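Local atomic coordinates of signal recognition particle subunit SRP68 (Chaetomium thermophilum, PDB entry 4P3G), a protein that probably takes part, as a 7S RNA-binding subunit of the signal recognition particle, in targeting secretory and membrane proteins to the endoplasmic reticulum. Residues Lys20-Tyr24 against Gly25-Thr29; Lys187-Leu190 against Ser191-Asp195. One frame throughout, in Å; residues are numbered along the deposited sequence.

Interaction 1 of 2, residues Lys20-Tyr24 against Gly25-Thr29; sequences KALLY and GDYAT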
loop_
_atom_site.group_PDB
_atom_site.type_symbol
_atom_site.label_atom_id
_atom_site.label_comp_id
_atom_site.label_asym_id
_atom_site.label_seq_id
_atom_site.Cartn_x
_atom_site.Cartn_y
_atom_site.Cartn_z
ATOM N N LYS A 20 -11.052 -22.150 -25.196
ATOM C CA LYS A 20 -11.580 -22.861 -26.367
ATOM C C LYS A 20 -12.849 -22.201 -26.882
ATOM O O LYS A 20 -12.969 -21.890 -28.065
ATOM C CB LYS A 20 -11.945 -24.315 -26.051
ATOM C CG LYS A 20 -12.713 -24.938 -27.248
ATOM C CD LYS A 20 -13.405 -26.268 -26.998
ATOM C CE LYS A 20 -12.438 -27.400 -26.810
ATOM N NZ LYS A 20 -13.180 -28.639 -26.486
ATOM N N ALA A 21 -13.790 -21.996 -25.972
ATOM C CA ALA A 21 -15.109 -21.506 -26.321
ATOM C C ALA A 21 -15.131 -20.041 -26.721
ATOM O O ALA A 21 -15.978 -19.623 -27.509
ATOM C CB ALA A 21 -16.048 -21.741 -25.198
ATOM N N LEU A 22 -14.182 -19.272 -26.203
ATOM C CA LEU A 22 -14.141 -17.833 -26.456
ATOM C C LEU A 22 -13.346 -17.467 -27.706
ATOM O O LEU A 22 -13.083 -16.283 -27.966
ATOM C CB LEU A 22 -13.553 -17.107 -25.268
ATOM C CG LEU A 22 -14.586 -16.576 -24.285
ATOM C CD1 LEU A 22 -15.437 -17.686 -23.693
ATOM C CD2 LEU A 22 -13.856 -15.826 -23.202
ATOM N N LEU A 23 -12.896 -18.483 -28.432
ATOM C CA LEU A 23 -12.073 -18.243 -29.596
ATOM C C LEU A 23 -12.927 -17.753 -30.754
ATOM O O LEU A 23 -12.610 -16.773 -31.419
ATOM C CB LEU A 23 -11.329 -19.509 -29.989
ATOM C CG LEU A 23 -9.981 -19.178 -30.633
ATOM C CD1 LEU A 23 -8.966 -20.275 -30.309
ATOM C CD2 LEU A 23 -10.056 -18.859 -32.129
ATOM N N TYR A 24 -14.003 -18.476 -31.012
ATOM C CA TYR A 24 -14.918 -18.122 -32.084
ATOM C C TYR A 24 -16.300 -17.860 -31.498
ATOM O O TYR A 24 -17.288 -17.738 -32.229
ATOM C CB TYR A 24 -14.986 -19.251 -33.130
ATOM C CG TYR A 24 -13.686 -19.544 -33.859
ATOM C CD1 TYR A 24 -13.261 -18.739 -34.899
ATOM C CD2 TYR A 24 -12.896 -20.636 -33.513
ATOM C CE1 TYR A 24 -12.085 -18.995 -35.566
ATOM C CE2 TYR A 24 -11.714 -20.901 -34.177
ATOM C CZ TYR A 24 -11.314 -20.070 -35.203
ATOM O OH TYR A 24 -10.146 -20.298 -35.890
ATOM N N GLY A 25 -16.357 -17.770 -30.174
ATOM C CA GLY A 25 -17.626 -17.675 -29.493
ATOM C C GLY A 25 -17.661 -16.749 -28.308
ATOM O O GLY A 25 -16.852 -15.818 -28.174
ATOM N N ASP A 26 -18.638 -17.021 -27.448
ATOM C CA ASP A 26 -18.888 -16.287 -26.213
ATOM C C ASP A 26 -19.330 -17.237 -25.095
ATOM O O ASP A 26 -19.217 -18.445 -25.222
ATOM C CB ASP A 26 -19.962 -15.254 -26.466
ATOM C CG ASP A 26 -21.192 -15.866 -27.101
ATOM O OD1 ASP A 26 -21.343 -17.105 -27.016
ATOM O OD2 ASP A 26 -21.996 -15.113 -27.702
ATOM N N TYR A 27 -19.824 -16.687 -23.995
ATOM C CA TYR A 27 -20.279 -17.497 -22.868
ATOM C C TYR A 27 -21.466 -18.350 -23.246
ATOM O O TYR A 27 -21.700 -19.403 -22.665
ATOM C CB TYR A 27 -20.577 -16.620 -21.648
ATOM C CG TYR A 27 -19.379 -15.780 -21.317
ATOM C CD1 TYR A 27 -18.206 -16.366 -20.822
ATOM C CD2 TYR A 27 -19.383 -14.419 -21.572
ATOM C CE1 TYR A 27 -17.087 -15.600 -20.559
ATOM C CE2 TYR A 27 -18.276 -13.647 -21.301
ATOM C CZ TYR A 27 -17.141 -14.239 -20.797
ATOM O OH TYR A 27 -16.067 -13.439 -20.564
ATOM N N ALA A 28 -22.240 -17.890 -24.211
ATOM C CA ALA A 28 -23.360 -18.690 -24.657
ATOM C C ALA A 28 -22.796 -19.932 -25.337
ATOM O O ALA A 28 -23.292 -21.032 -25.124
ATOM C CB ALA A 28 -24.238 -17.910 -25.567
ATOM N N THR A 29 -21.716 -19.757 -26.096
ATOM C CA THR A 29 -21.053 -20.864 -26.792
ATOM C C THR A 29 -20.474 -21.890 -25.839
ATOM O O THR A 29 -20.645 -23.087 -26.015
ATOM C CB THR A 29 -19.856 -20.357 -27.626
ATOM O OG1 THR A 29 -20.273 -19.300 -28.495
ATOM C CG2 THR A 29 -19.217 -21.486 -28.419
#
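Leu-22 and Tyr-27 make the apolar side-chain contact across the short connection between helix 10-21 and helix 27-44. The two methyl branches of Leu-22 reach the same side of the phenol: CD1 lies 4.1 Å from CE1 of Tyr-27, approaching the ring obliquely, while CD2 comes within 4.2 Å of Tyr-27 OH. On the backbone side, Gly-25 brings its CA to 3.2 Å from Ala-21 O. That carbonyl also receives the methyl of Thr-29, with CG2 of Thr-29 3.8 Å from Ala-21 O, a van der Waals contact rather than a polar one.

What holds Thr-29 in this place is Asp-26, the N-cap of helix 27-44. Its OD1 takes two hydrogen bonds from the same residue. The amide Thr-29 N points at it from 2.8 Å, nearly along the carboxylate C-O axis, and the hydroxyl Thr-29 OG1 gives its proton to Asp-26 OD1 over 2.9 Å, arriving 47° out of the carboxylate plane. With chi1 at -53°, Thr-29 sets OG1 beside its backbone N, where both donors can serve one oxygen, and sends CG2 the other way, to the Ala-21 carbonyl.

Further out, Tyr-27 packs on Met-88 and Ala-89 of helix 71-93, and Ala-21 touches Tyr-30 and Gln-33. The whole is a compact helix-loop-helix connection in the all-helical RNA-binding domain of SRP68, with an aspartate N-cap starting the second helix.

Interaction 2 of 2, residues Lys187-Leu190 against Ser191-Asp195; sequences KELL and SDTID
CG of Leu-190 and CG1 of Ile-194 each stand anti to their own carbonyl carbon, chi1 -72° and -55°, and this brings CD2 of Leu-190 to 4.0 Å from CD1 of Ile-194, the two side chains crossing obliquely. The same choice at Asp-195, chi1 -74°, keeps its carboxylate carbon close to the preceding turn. The backbone beneath them is a pi-type turn within helix 186-205, a worked case of how a helix can widen by one residue without breaking.

The helix enters in the ordinary way: Ser-191 N gives its hydrogen to Lys-187 O at 2.6 Å and Asp-192 N to Glu-188 O at 2.8 Å. At Leu-189 the pattern changes. Its carbonyl oxygen is gripped twice, by Thr-193 N at 3.1 Å from above the carbonyl plane and by Ile-194 N at 3.2 Å within that plane, so the four-residue and five-residue spacings share one acceptor. Beside this fork CD1 of Leu-189 meets OG1 of Thr-193 at 4.0 Å.

Glu-188 and Asp-192 follow each other on one side of the helix, and their like charges, though not in contact, probably disfavour a closer approach. Ile-194 is buried and leans on Cys-170, Arg-171 and Tyr-174 of helix 160-181, with Leu-190 also on Tyr-174. Asp-195 is tied to that helix by a salt bridge from its OD1 to Arg-171. Putting an alanine here would probably leave Arg-171 without this carboxylate mate and remove a polar tie between the two helices. The wide turn continues at the next carbonyl, where Asp-195 N bonds Leu-190 O, in the carbonyl plane, at 2.8 Å.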
loop_
_atom_site.group_PDB
_atom_site.type_symbol
_atom_site.label_atom_id
_atom_site.label_comp_id
_atom_site.label_asym_id
_atom_site.label_seq_id
_atom_site.Cartn_x
_atom_site.Cartn_y
_atom_site.Cartn_z
ATOM N N LYS A 187 -0.130 -16.593 -14.687
ATOM C CA LYS A 187 0.053 -15.146 -14.770
ATOM C C LYS A 187 -1.116 -14.513 -15.524
ATOM O O LYS A 187 -1.653 -13.500 -15.065
ATOM C CB LYS A 187 1.378 -14.747 -15.424
ATOM C CG LYS A 187 2.594 -15.057 -14.576
ATOM C CD LYS A 187 3.873 -14.428 -15.127
ATOM C CE LYS A 187 5.070 -14.673 -14.187
ATOM N NZ LYS A 187 6.361 -14.099 -14.705
ATOM N N GLU A 188 -1.587 -15.151 -16.601
ATOM C CA GLU A 188 -2.705 -14.564 -17.335
ATOM C C GLU A 188 -3.907 -14.537 -16.425
ATOM O O GLU A 188 -4.616 -13.546 -16.372
ATOM C CB GLU A 188 -3.053 -15.349 -18.598
ATOM C CG GLU A 188 -1.953 -15.393 -19.640
ATOM C CD GLU A 188 -2.285 -16.308 -20.812
ATOM O OE1 GLU A 188 -3.307 -17.033 -20.746
ATOM O OE2 GLU A 188 -1.499 -16.322 -21.787
ATOM N N LEU A 189 -4.140 -15.615 -15.697
ATOM C CA LEU A 189 -5.300 -15.641 -14.834
ATOM C C LEU A 189 -5.192 -14.582 -13.706
ATOM O O LEU A 189 -6.178 -13.898 -13.400
ATOM C CB LEU A 189 -5.483 -17.033 -14.244
ATOM C CG LEU A 189 -6.798 -17.243 -13.495
ATOM C CD1 LEU A 189 -8.002 -17.038 -14.428
ATOM C CD2 LEU A 189 -6.855 -18.609 -12.850
ATOM N N LEU A 190 -3.993 -14.408 -13.135
ATOM C CA LEU A 190 -3.762 -13.401 -12.099
ATOM C C LEU A 190 -3.932 -12.017 -12.701
ATOM O O LEU A 190 -4.603 -11.130 -12.144
ATOM C CB LEU A 190 -2.329 -13.522 -11.555
ATOM C CG LEU A 190 -1.966 -14.718 -10.658
ATOM C CD1 LEU A 190 -0.472 -14.915 -10.598
ATOM C CD2 LEU A 190 -2.543 -14.528 -9.280
ATOM N N SER A 191 -3.310 -11.848 -13.857
ATOM C CA SER A 191 -3.252 -10.560 -14.525
ATOM C C SER A 191 -4.602 -10.057 -15.054
ATOM O O SER A 191 -4.877 -8.861 -15.037
ATOM C CB SER A 191 -2.270 -10.634 -15.667
ATOM O OG SER A 191 -2.269 -9.386 -16.292
ATOM N N ASP A 192 -5.404 -10.969 -15.586
ATOM C CA ASP A 192 -6.631 -10.629 -16.289
ATOM C C ASP A 192 -7.888 -10.755 -15.441
ATOM O O ASP A 192 -8.910 -10.209 -15.794
ATOM C CB ASP A 192 -6.765 -11.496 -17.531
ATOM C CG ASP A 192 -5.621 -11.285 -18.516
ATOM O OD1 ASP A 192 -4.950 -10.225 -18.453
ATOM O OD2 ASP A 192 -5.369 -12.206 -19.331
ATOM N N THR A 193 -7.841 -11.499 -14.342
ATOM C CA THR A 193 -9.062 -11.737 -13.580
ATOM C C THR A 193 -8.929 -11.417 -12.094
ATOM O O THR A 193 -9.723 -10.677 -11.511
ATOM C CB THR A 193 -9.488 -13.174 -13.704
ATOM O OG1 THR A 193 -9.706 -13.468 -15.078
ATOM C CG2 THR A 193 -10.751 -13.423 -12.904
ATOM N N ILE A 194 -7.937 -12.009 -11.467
ATOM C CA ILE A 194 -7.798 -11.859 -10.045
ATOM C C ILE A 194 -7.394 -10.433 -9.662
ATOM O O ILE A 194 -8.065 -9.777 -8.852
ATOM C CB ILE A 194 -6.804 -12.872 -9.487
ATOM C CG1 ILE A 194 -7.254 -14.271 -9.900
ATOM C CG2 ILE A 194 -6.705 -12.731 -7.980
ATOM C CD1 ILE A 194 -6.446 -15.363 -9.293
ATOM N N ASP A 195 -6.314 -9.942 -10.251
ATOM C CA ASP A 195 -5.855 -8.601 -9.901
ATOM C C ASP A 195 -6.916 -7.515 -10.167
ATOM O O ASP A 195 -7.221 -6.722 -9.265
ATOM C CB ASP A 195 -4.498 -8.312 -10.552
ATOM C CG ASP A 195 -3.353 -9.061 -9.862
ATOM O OD1 ASP A 195 -3.626 -9.820 -8.917
ATOM O OD2 ASP A 195 -2.190 -8.955 -10.299
#

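Overall arrangement
Interaction 1 comes first along the chain, in the loop between helix 10-21 and helix 27-44, and interaction 2 follows much later, inside helix 186-205. Their centres lie 19 Å apart and their nearest atoms about 8 Å, so they do not touch, and both belong to the same RNA-binding domain. One lies at the surface, 17 Å from the centre of the chain; the other, 12 Å from it, is partly buried. Each is local, yet each reaches a different neighbouring helix, 71-93 for the first and 160-181 for the second. Together they illustrate two ways in which an all-helical domain departs from regular helix: stopping and restarting, or widening in mid-course.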